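Local coordinates for protein dimethyladenosine transferase, putative (Plasmodium falciparum, PDB 2H1R) that probably transfers methyl groups from S-adenosyl-L-methionine to the N6 position of adenines in ribosomal RNA, at residues A[120-125]-A[138-143]; A[174-179]-A[189-194]; A[238-243]-A[292-297]. All blocks are in the same frame, centred on the assembly; numbering follows the deposited sequence.

Contact 1 (A[120-125]-A[138-143]); sequences SPLIFK and LMFQKE
Phe140 offers the far corner of its ring to two aliphatic side chains of helix 119-128, and all the contact between the segments is apolar. Ile123 comes closest: its CD1 lies 3.7 Å from Phe140 CZ. CG1 of Ile123, set beside its backbone N and anti to the carbonyl carbon (chi1 -70°), carries that methyl forward although the CA-CB bond itself does not aim at the strand. Leu122 arrives from the neighbouring position on the helix, its CD2 4.2 Å from Phe140 CZ. Both methyls reach CZ obliquely from the helix side. Two residues earlier on the strand, on the same side of the sheet, Leu138 turns its two branches to the same helix residues. Leu138 CD2 meets Leu122 CD2 at 4.2 Å, and Leu138 CD1 meets Ile123 CD1 at 4.3 Å. Phe144 and Met148 of helix 142-148 also pack on Ile123, which widens this buried apolar layer.

The polar interaction lies at the end of the strand and within one segment. Gln141, the N-cap residue of helix 142-148, gives its NE2 to Glu143 OE2 at 2.6 Å in a nearly straight bond (171°). The carboxylate oxygen lies close to the amide plane of Gln141, and NE2 meets it nearly along the C-O axis, which orients both groups at the first turn.

The axes of the two short segments run roughly antiparallel (149°) and pass 11.4 Å apart, leaving one layer of side chains between them. This is the packing of the second half of a beta-alpha-beta crossover, strand 109-113, helix 119-128 and strand 135-141, in the Rossmann-like core of class I methyltransferases. Phe140 lies about 7 Å, side chain to side chain, from Asn113, a predicted S-adenosyl-L-methionine-binding residue.

Contact 2 (A[174-179]-A[189-194]); sequences CNVNRS and SVIVKL
With chi1 -178°, Val176 sets CG2 beside its own backbone N and directs it at Ile191, whose side chain is extended through CG1 (chi2 165°) so that CD1 comes up to meet it. The two strands form an antiparallel pair at the edge of the methyltransferase sheet, where strand 189-196 runs against both its neighbours and strand 168-176 is outermost within the chain.

Cys174 faces Ile191 and Val176 faces Ser189 as hydrogen-bonded pairs, with the non-hydrogen-bonded pair Asn175-Val190 between them. Val176 and Ser189 bond both ways: Val176 N reaches Ser189 O at 2.8 Å, and Ser189 N reaches Val176 O at 2.9 Å. At the other pair Ile191 N binds Cys174 O at 2.9 Å, while the return bond from Cys174 N to Ile191 O is weak. The CA-H of Val190 adds a contact to Cys174 O.

Cys174, Val176, Ser189 and Ile191 project from one face, and all but Ser189 pack there on helix 28-38, where Ile30 touches Val176 and Ile191. Ile191 CD1 touches both Val176 CG2, a tight 3.5 Å away, and Cys174 SG at 3.7 Å. On the other face Asn175 and Val190 lie side by side. Val176 is also about 4 Å, side chain to side chain, from Leu25, a predicted S-adenosyl-L-methionine-binding residue.

Just past the strand an Asx turn begins: Asn177 OD1 accepts Ser179 N from above its carbonyl plane and Ser179 OG, 2.8 Å away, on a lone pair.

Contact 3 (A[238-243]-A[292-297]); sequences HNYKNW and KGIHFF
Trp243 of helix 230-246 stacks on His295 of the segment after helix 279-291, the last modelled part of the chain, and its side chain spans much of the contact. CB starts beside Gly293 O, 3.8 Å away. From there CG is anti to the backbone N (chi1 179°), which swings the indole across the tail. CD1 reaches Gly293 CA at 3.8 Å, with NE1 passing the same carbon, so the pyrrole edge follows the glycine backbone. At the ring fusion CD2 comes to 3.6 Å from His295 CD2. Farther out CZ2 stands 3.6 Å from His295 NE2, and CH2 meets that nitrogen and CE1 of the same imidazole. NE2 thus sits over the centre of the six-membered ring. The result is a face-to-face stack, somewhat tilted, with ring centroids 4.0 Å apart and planes at 28°. The other imidazole nitrogen, His295 ND1, is hydrogen-bonded to Glu207 OE1, which would fix the rotation of the ring against the indole.

One turn back along the helix, Asn239 spreads its amide to the tail backbone. Its ND2 gives Phe297 O a nearly straight bond of 3.0 Å (169°), in the carbonyl plane and on a lone pair. The same nitrogen makes a weak bond to His295 O at 3.3 Å, so one amide group spans the last three modelled residues.

Tyr240 brings its ring against the start of the tail: CE1 lies 3.3 Å from Lys292 O, and Gly293 O stands at the ring edge near its plane. Its hydroxyl bonds to Val252 N. Gly293, with positive phi, forms the Schellman motif that ends helix 279-291; the tail beyond it is laid across helix 230-246 in the mainly helical C-terminal part characteristic of rRNA adenine dimethyltransferases.

Contacts 1, 2 and 3 follow in series along the chain, each closing before the next opens. Contacts 1 and 2, with centres 12 Å apart, share one mixed sheet of strand order 3-2-1-4-5-7-6, the signature of class I methyltransferases. Strands 135-141 and 189-196 are neighbours in it, joined by backbone bonds such as Leu138 N to Val192 O (2.8 Å). One contact covers the sheet with a helix; the other completes its edge. Contact 3 lies in the helical C-terminal part, its centre about 33 Å from contact 1 and 43 Å from contact 2, away from the predicted cofactor site. This fits a two-part build, a methyltransferase core that probably binds the cofactor and a helical C-terminal region.

Contact 1 (A[120-125]-A[138-143])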
loop_
_atom_site.group_PDB
_atom_site.type_symbol
_atom_site.label_atom_id
_atom_site.label_comp_id
_atom_site.label_asym_id
_atom_site.label_seq_id
_atom_site.Cartn_x
_atom_site.Cartn_y
_atom_site.Cartn_z
ATOM N N SER A 120 -4.134 1.487 -7.050
ATOM C CA SER A 120 -3.553 0.256 -6.553
ATOM C C SER A 120 -2.063 0.111 -6.921
ATOM O O SER A 120 -1.249 -0.244 -6.038
ATOM C CB SER A 120 -4.377 -0.952 -7.000
ATOM O OG SER A 120 -3.754 -2.128 -6.570
ATOM N N PRO A 121 -1.694 0.381 -8.202
ATOM C CA PRO A 121 -0.271 0.375 -8.567
ATOM C C PRO A 121 0.584 1.320 -7.698
ATOM O O PRO A 121 1.721 0.977 -7.355
ATOM C CB PRO A 121 -0.266 0.874 -10.011
ATOM C CG PRO A 121 -1.611 0.518 -10.553
ATOM C CD PRO A 121 -2.552 0.666 -9.373
ATOM N N LEU A 122 0.052 2.493 -7.375
ATOM C CA LEU A 122 0.784 3.423 -6.511
ATOM C C LEU A 122 1.047 2.822 -5.121
ATOM O O LEU A 122 2.166 2.880 -4.622
ATOM C CB LEU A 122 0.092 4.778 -6.382
ATOM C CG LEU A 122 0.892 5.640 -5.387
ATOM C CD1 LEU A 122 2.221 6.194 -6.003
ATOM C CD2 LEU A 122 0.066 6.700 -4.696
ATOM N N ILE A 123 0.006 2.271 -4.494
ATOM C CA ILE A 123 0.143 1.615 -3.206
ATOM C C ILE A 123 1.206 0.515 -3.225
ATOM O O ILE A 123 2.041 0.460 -2.335
ATOM C CB ILE A 123 -1.220 1.040 -2.700
ATOM C CG1 ILE A 123 -2.189 2.164 -2.297
ATOM C CG2 ILE A 123 -1.008 0.037 -1.548
ATOM C CD1 ILE A 123 -1.586 3.209 -1.353
ATOM N N PHE A 124 1.165 -0.371 -4.225
ATOM C CA PHE A 124 2.153 -1.446 -4.339
ATOM C C PHE A 124 3.578 -0.892 -4.546
ATOM O O PHE A 124 4.559 -1.427 -4.006
ATOM C CB PHE A 124 1.773 -2.375 -5.482
ATOM N N LYS A 125 3.688 0.178 -5.325
ATOM C CA LYS A 125 4.983 0.847 -5.505
ATOM C C LYS A 125 5.527 1.384 -4.187
ATOM O O LYS A 125 6.714 1.198 -3.880
ATOM C CB LYS A 125 4.885 1.986 -6.506
ATOM C CG LYS A 125 6.258 2.431 -6.990
ATOM C CD LYS A 125 6.184 3.359 -8.148
ATOM C CE LYS A 125 7.583 3.509 -8.746
ATOM N NZ LYS A 125 7.464 4.412 -9.904
ATOM N N LEU A 138 -1.724 11.186 1.038
ATOM C CA LEU A 138 -2.176 10.779 -0.302
ATOM C C LEU A 138 -3.661 11.077 -0.483
ATOM O O LEU A 138 -4.462 10.724 0.376
ATOM C CB LEU A 138 -1.877 9.278 -0.543
ATOM C CG LEU A 138 -0.411 8.764 -0.372
ATOM C CD1 LEU A 138 -0.300 7.224 -0.340
ATOM C CD2 LEU A 138 0.513 9.297 -1.409
ATOM N N MET A 139 -4.024 11.693 -1.603
ATOM C CA MET A 139 -5.437 11.896 -1.912
ATOM C C MET A 139 -5.913 10.876 -2.954
ATOM O O MET A 139 -5.275 10.684 -3.995
ATOM C CB MET A 139 -5.695 13.338 -2.329
ATOM C CG MET A 139 -7.104 13.613 -2.779
ATOM S SD MET A 139 -7.359 15.386 -2.792
ATOM C CE MET A 139 -6.607 15.802 -4.331
ATOM N N PHE A 140 -6.985 10.170 -2.613
ATOM C CA PHE A 140 -7.570 9.150 -3.491
ATOM C C PHE A 140 -9.057 9.410 -3.686
ATOM O O PHE A 140 -9.730 9.954 -2.818
ATOM C CB PHE A 140 -7.442 7.734 -2.879
ATOM C CG PHE A 140 -6.027 7.217 -2.735
ATOM C CD1 PHE A 140 -5.350 6.677 -3.827
ATOM C CD2 PHE A 140 -5.417 7.179 -1.487
ATOM C CE1 PHE A 140 -4.057 6.176 -3.702
ATOM C CE2 PHE A 140 -4.113 6.669 -1.333
ATOM C CZ PHE A 140 -3.427 6.164 -2.463
ATOM N N GLN A 141 -9.597 8.951 -4.806
ATOM C CA GLN A 141 -11.050 8.895 -4.959
ATOM C C GLN A 141 -11.668 8.161 -3.752
ATOM O O GLN A 141 -11.070 7.203 -3.243
ATOM C CB GLN A 141 -11.375 8.227 -6.296
ATOM C CG GLN A 141 -12.687 8.652 -6.916
ATOM C CD GLN A 141 -12.907 8.056 -8.305
ATOM O OE1 GLN A 141 -12.198 8.387 -9.256
ATOM N NE2 GLN A 141 -13.924 7.203 -8.431
ATOM N N LYS A 142 -12.833 8.625 -3.270
ATOM C CA LYS A 142 -13.407 8.192 -1.989
ATOM C C LYS A 142 -13.519 6.673 -1.812
ATOM O O LYS A 142 -13.269 6.142 -0.725
ATOM C CB LYS A 142 -14.802 8.802 -1.793
ATOM C CG LYS A 142 -15.492 8.437 -0.467
ATOM C CD LYS A 142 -16.936 8.990 -0.383
ATOM C CE LYS A 142 -17.947 8.118 -1.161
ATOM N NZ LYS A 142 -19.305 8.771 -1.190
ATOM N N GLU A 143 -13.919 6.010 -2.889
ATOM C CA GLU A 143 -14.257 4.581 -2.875
ATOM C C GLU A 143 -12.967 3.782 -2.579
ATOM O O GLU A 143 -12.969 2.856 -1.739
ATOM C CB GLU A 143 -14.872 4.173 -4.229
ATOM C CG GLU A 143 -16.073 5.052 -4.792
ATOM C CD GLU A 143 -15.741 6.521 -5.187
ATOM O OE1 GLU A 143 -15.823 7.404 -4.325
ATOM O OE2 GLU A 143 -15.455 6.816 -6.370
#

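Contact 2 (A[174-179]-A[189-194])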
loop_
_atom_site.group_PDB
_atom_site.type_symbol
_atom_site.label_atom_id
_atom_site.label_comp_id
_atom_site.label_asym_id
_atom_site.label_seq_id
_atom_site.Cartn_x
_atom_site.Cartn_y
_atom_site.Cartn_z
ATOM N N CYS A 174 -8.752 13.812 5.984
ATOM C CA CYS A 174 -10.000 14.541 5.748
ATOM C C CYS A 174 -10.739 14.098 4.482
ATOM O O CYS A 174 -10.217 13.341 3.645
ATOM C CB CYS A 174 -9.725 16.048 5.663
ATOM S SG CYS A 174 -8.685 16.539 4.245
ATOM N N ASN A 175 -11.976 14.576 4.356
ATOM C CA ASN A 175 -12.738 14.438 3.142
ATOM C C ASN A 175 -12.442 15.603 2.235
ATOM O O ASN A 175 -12.116 16.694 2.698
ATOM C CB ASN A 175 -14.226 14.421 3.459
ATOM C CG ASN A 175 -14.591 13.270 4.334
ATOM O OD1 ASN A 175 -14.454 12.127 3.932
ATOM N ND2 ASN A 175 -15.027 13.558 5.549
ATOM N N VAL A 176 -12.525 15.369 0.936
ATOM C CA VAL A 176 -12.376 16.445 -0.023
ATOM C C VAL A 176 -13.555 16.383 -0.981
ATOM O O VAL A 176 -13.580 15.526 -1.885
ATOM C CB VAL A 176 -11.052 16.309 -0.810
ATOM C CG1 VAL A 176 -10.893 17.460 -1.776
ATOM C CG2 VAL A 176 -9.861 16.242 0.152
ATOM N N ASN A 177 -14.519 17.288 -0.810
ATOM C CA ASN A 177 -15.677 17.330 -1.681
ATOM C C ASN A 177 -15.308 17.697 -3.102
ATOM O O ASN A 177 -14.342 18.440 -3.323
ATOM C CB ASN A 177 -16.704 18.337 -1.152
ATOM C CG ASN A 177 -18.062 18.236 -1.885
ATOM O OD1 ASN A 177 -18.441 19.134 -2.633
ATOM N ND2 ASN A 177 -18.784 17.116 -1.675
ATOM N N ARG A 178 -16.092 17.215 -4.066
ATOM C CA ARG A 178 -15.879 17.572 -5.472
ATOM C C ARG A 178 -15.833 19.098 -5.740
ATOM O O ARG A 178 -15.180 19.540 -6.689
ATOM C CB ARG A 178 -16.961 16.903 -6.346
ATOM C CG ARG A 178 -18.358 17.490 -6.105
ATOM C CD ARG A 178 -19.435 16.592 -6.651
ATOM N NE ARG A 178 -19.509 15.296 -5.972
ATOM C CZ ARG A 178 -20.083 14.216 -6.509
ATOM N NH1 ARG A 178 -20.629 14.273 -7.731
ATOM N NH2 ARG A 178 -20.104 13.075 -5.831
ATOM N N SER A 179 -16.538 19.900 -4.930
ATOM C CA SER A 179 -16.553 21.388 -5.154
ATOM C C SER A 179 -15.178 22.031 -4.912
ATOM O O SER A 179 -14.918 23.182 -5.316
ATOM C CB SER A 179 -17.589 22.064 -4.267
ATOM O OG SER A 179 -17.369 21.699 -2.918
ATOM N N SER A 189 -13.328 12.844 -2.907
ATOM C CA SER A 189 -12.005 12.287 -2.560
ATOM C C SER A 189 -11.772 12.270 -1.062
ATOM O O SER A 189 -12.563 12.805 -0.290
ATOM C CB SER A 189 -10.873 13.058 -3.252
ATOM O OG SER A 189 -10.886 12.920 -4.671
ATOM N N VAL A 190 -10.672 11.637 -0.657
ATOM C CA VAL A 190 -10.318 11.486 0.738
ATOM C C VAL A 190 -8.789 11.539 0.782
ATOM O O VAL A 190 -8.133 10.982 -0.088
ATOM C CB VAL A 190 -10.791 10.121 1.311
ATOM C CG1 VAL A 190 -10.203 9.859 2.730
ATOM C CG2 VAL A 190 -12.323 10.056 1.367
ATOM N N ILE A 191 -8.261 12.226 1.785
ATOM C CA ILE A 191 -6.826 12.249 2.038
ATOM C C ILE A 191 -6.524 11.351 3.207
ATOM O O ILE A 191 -7.160 11.451 4.272
ATOM C CB ILE A 191 -6.319 13.691 2.316
ATOM C CG1 ILE A 191 -6.633 14.543 1.067
ATOM C CG2 ILE A 191 -4.792 13.635 2.672
ATOM C CD1 ILE A 191 -6.553 16.009 1.254
ATOM N N VAL A 192 -5.556 10.470 2.998
ATOM C CA VAL A 192 -5.126 9.508 4.021
ATOM C C VAL A 192 -3.638 9.721 4.291
ATOM O O VAL A 192 -2.920 10.290 3.430
ATOM C CB VAL A 192 -5.385 8.024 3.605
ATOM C CG1 VAL A 192 -6.875 7.761 3.405
ATOM C CG2 VAL A 192 -4.658 7.663 2.355
ATOM N N LYS A 193 -3.206 9.313 5.477
ATOM C CA LYS A 193 -1.801 9.347 5.882
ATOM C C LYS A 193 -1.324 7.947 6.170
ATOM O O LYS A 193 -2.042 7.159 6.798
ATOM C CB LYS A 193 -1.650 10.213 7.139
ATOM C CG LYS A 193 -0.197 10.367 7.659
ATOM C CD LYS A 193 -0.168 11.335 8.873
ATOM C CE LYS A 193 -0.602 10.626 10.171
ATOM N NZ LYS A 193 -0.691 11.532 11.420
ATOM N N LEU A 194 -0.145 7.630 5.647
ATOM C CA LEU A 194 0.508 6.343 5.841
ATOM C C LEU A 194 1.825 6.589 6.559
ATOM O O LEU A 194 2.648 7.383 6.067
ATOM C CB LEU A 194 0.854 5.665 4.514
ATOM C CG LEU A 194 -0.161 5.461 3.388
ATOM C CD1 LEU A 194 0.407 4.545 2.302
ATOM C CD2 LEU A 194 -1.438 4.911 3.943
#

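Contact 3 (A[238-243]-A[292-297])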
loop_
_atom_site.group_PDB
_atom_site.type_symbol
_atom_site.label_atom_id
_atom_site.label_comp_id
_atom_site.label_asym_id
_atom_site.label_seq_id
_atom_site.Cartn_x
_atom_site.Cartn_y
_atom_site.Cartn_z
ATOM N N HIS A 238 3.148 -29.399 -5.025
ATOM C CA HIS A 238 4.189 -29.157 -6.045
ATOM C C HIS A 238 5.314 -28.265 -5.514
ATOM O O HIS A 238 6.499 -28.600 -5.659
ATOM C CB HIS A 238 3.611 -28.517 -7.299
ATOM C CG HIS A 238 4.611 -28.381 -8.417
ATOM N ND1 HIS A 238 5.171 -29.468 -9.050
ATOM C CD2 HIS A 238 5.154 -27.285 -8.997
ATOM C CE1 HIS A 238 6.012 -29.046 -9.981
ATOM N NE2 HIS A 238 6.017 -27.726 -9.969
ATOM N N ASN A 239 4.926 -27.138 -4.931
ATOM C CA ASN A 239 5.875 -26.199 -4.312
ATOM C C ASN A 239 6.631 -26.834 -3.157
ATOM O O ASN A 239 7.859 -26.637 -3.037
ATOM C CB ASN A 239 5.177 -24.905 -3.858
ATOM C CG ASN A 239 4.827 -24.000 -5.008
ATOM O OD1 ASN A 239 5.209 -24.239 -6.158
ATOM N ND2 ASN A 239 4.109 -22.944 -4.711
ATOM N N TYR A 240 5.944 -27.618 -2.329
ATOM C CA TYR A 240 6.586 -28.349 -1.260
ATOM C C TYR A 240 7.632 -29.350 -1.756
ATOM O O TYR A 240 8.741 -29.422 -1.214
ATOM C CB TYR A 240 5.567 -29.082 -0.387
ATOM C CG TYR A 240 6.177 -29.956 0.719
ATOM C CD1 TYR A 240 6.846 -29.386 1.793
ATOM C CD2 TYR A 240 6.070 -31.362 0.682
ATOM C CE1 TYR A 240 7.405 -30.144 2.806
ATOM C CE2 TYR A 240 6.622 -32.157 1.730
ATOM C CZ TYR A 240 7.309 -31.534 2.770
ATOM O OH TYR A 240 7.835 -32.239 3.823
ATOM N N LYS A 241 7.297 -30.130 -2.771
ATOM C CA LYS A 241 8.311 -31.064 -3.305
ATOM C C LYS A 241 9.516 -30.334 -3.926
ATOM O O LYS A 241 10.658 -30.773 -3.751
ATOM C CB LYS A 241 7.671 -32.023 -4.301
ATOM C CG LYS A 241 6.739 -33.025 -3.624
ATOM C CD LYS A 241 5.825 -33.654 -4.673
ATOM C CE LYS A 241 4.924 -34.732 -4.076
ATOM N NZ LYS A 241 5.667 -35.972 -3.741
ATOM N N ASN A 242 9.257 -29.244 -4.633
ATOM C CA ASN A 242 10.312 -28.390 -5.199
ATOM C C ASN A 242 11.262 -27.833 -4.127
ATOM O O ASN A 242 12.486 -27.873 -4.311
ATOM C CB ASN A 242 9.738 -27.202 -5.963
ATOM C CG ASN A 242 9.368 -27.528 -7.416
ATOM O OD1 ASN A 242 9.567 -28.632 -7.899
ATOM N ND2 ASN A 242 8.801 -26.540 -8.103
ATOM N N TRP A 243 10.692 -27.310 -3.028
ATOM C CA TRP A 243 11.455 -26.830 -1.875
ATOM C C TRP A 243 12.330 -27.920 -1.306
ATOM O O TRP A 243 13.528 -27.707 -0.994
ATOM C CB TRP A 243 10.508 -26.336 -0.767
ATOM C CG TRP A 243 11.228 -25.835 0.482
ATOM C CD1 TRP A 243 11.378 -26.498 1.658
ATOM C CD2 TRP A 243 11.856 -24.555 0.656
ATOM N NE1 TRP A 243 12.062 -25.697 2.573
ATOM C CE2 TRP A 243 12.378 -24.514 1.963
ATOM C CE3 TRP A 243 12.051 -23.449 -0.187
ATOM C CZ2 TRP A 243 13.067 -23.392 2.470
ATOM C CZ3 TRP A 243 12.741 -22.320 0.314
ATOM C CH2 TRP A 243 13.238 -22.311 1.645
ATOM N N LYS A 292 6.921 -25.448 7.892
ATOM C CA LYS A 292 6.745 -26.796 7.305
ATOM C C LYS A 292 7.327 -26.970 5.937
ATOM O O LYS A 292 7.176 -28.033 5.329
ATOM C CB LYS A 292 5.255 -27.143 7.257
ATOM C CG LYS A 292 4.744 -27.575 8.601
ATOM C CD LYS A 292 3.268 -27.977 8.567
ATOM C CE LYS A 292 2.987 -29.036 9.660
ATOM N NZ LYS A 292 1.613 -29.608 9.600
ATOM N N GLY A 293 7.969 -25.923 5.413
ATOM C CA GLY A 293 8.469 -25.956 4.032
ATOM C C GLY A 293 7.430 -25.701 2.958
ATOM O O GLY A 293 7.657 -26.006 1.793
ATOM N N ILE A 294 6.270 -25.181 3.351
ATOM C CA ILE A 294 5.218 -24.833 2.386
ATOM C C ILE A 294 5.328 -23.327 2.093
ATOM O O ILE A 294 5.115 -22.499 2.970
ATOM C CB ILE A 294 3.792 -25.198 2.926
ATOM C CG1 ILE A 294 3.684 -26.719 3.171
ATOM C CG2 ILE A 294 2.672 -24.733 1.935
ATOM C CD1 ILE A 294 2.515 -27.152 4.078
ATOM N N HIS A 295 5.676 -23.030 0.843
ATOM C CA HIS A 295 5.895 -21.700 0.335
ATOM C C HIS A 295 4.867 -21.340 -0.741
ATOM O O HIS A 295 4.376 -22.215 -1.478
ATOM C CB HIS A 295 7.345 -21.574 -0.199
ATOM C CG HIS A 295 8.362 -21.649 0.898
ATOM N ND1 HIS A 295 8.875 -20.523 1.504
ATOM C CD2 HIS A 295 8.871 -22.709 1.580
ATOM C CE1 HIS A 295 9.700 -20.884 2.473
ATOM N NE2 HIS A 295 9.709 -22.205 2.546
ATOM N N PHE A 296 4.560 -20.043 -0.825
ATOM C CA PHE A 296 3.562 -19.499 -1.762
ATOM C C PHE A 296 4.202 -18.823 -3.003
ATOM O O PHE A 296 4.750 -17.738 -2.911
ATOM C CB PHE A 296 2.600 -18.583 -0.966
ATOM C CG PHE A 296 1.896 -19.325 0.174
ATOM C CD1 PHE A 296 0.706 -20.008 -0.061
ATOM C CD2 PHE A 296 2.447 -19.376 1.444
ATOM C CE1 PHE A 296 0.054 -20.716 0.967
ATOM C CE2 PHE A 296 1.827 -20.093 2.474
ATOM C CZ PHE A 296 0.617 -20.774 2.221
ATOM N N PHE A 297 4.111 -19.494 -4.148
ATOM C CA PHE A 297 4.732 -19.055 -5.417
ATOM C C PHE A 297 3.908 -19.529 -6.615
ATOM O O PHE A 297 3.461 -20.692 -6.641
ATOM C CB PHE A 297 6.143 -19.638 -5.509
ATOM C CG PHE A 297 6.862 -19.333 -6.825
ATOM C CD1 PHE A 297 6.858 -20.270 -7.876
ATOM C CD2 PHE A 297 7.526 -18.119 -7.011
ATOM C CE1 PHE A 297 7.517 -19.989 -9.090
ATOM C CE2 PHE A 297 8.191 -17.827 -8.233
ATOM C CZ PHE A 297 8.185 -18.755 -9.260
#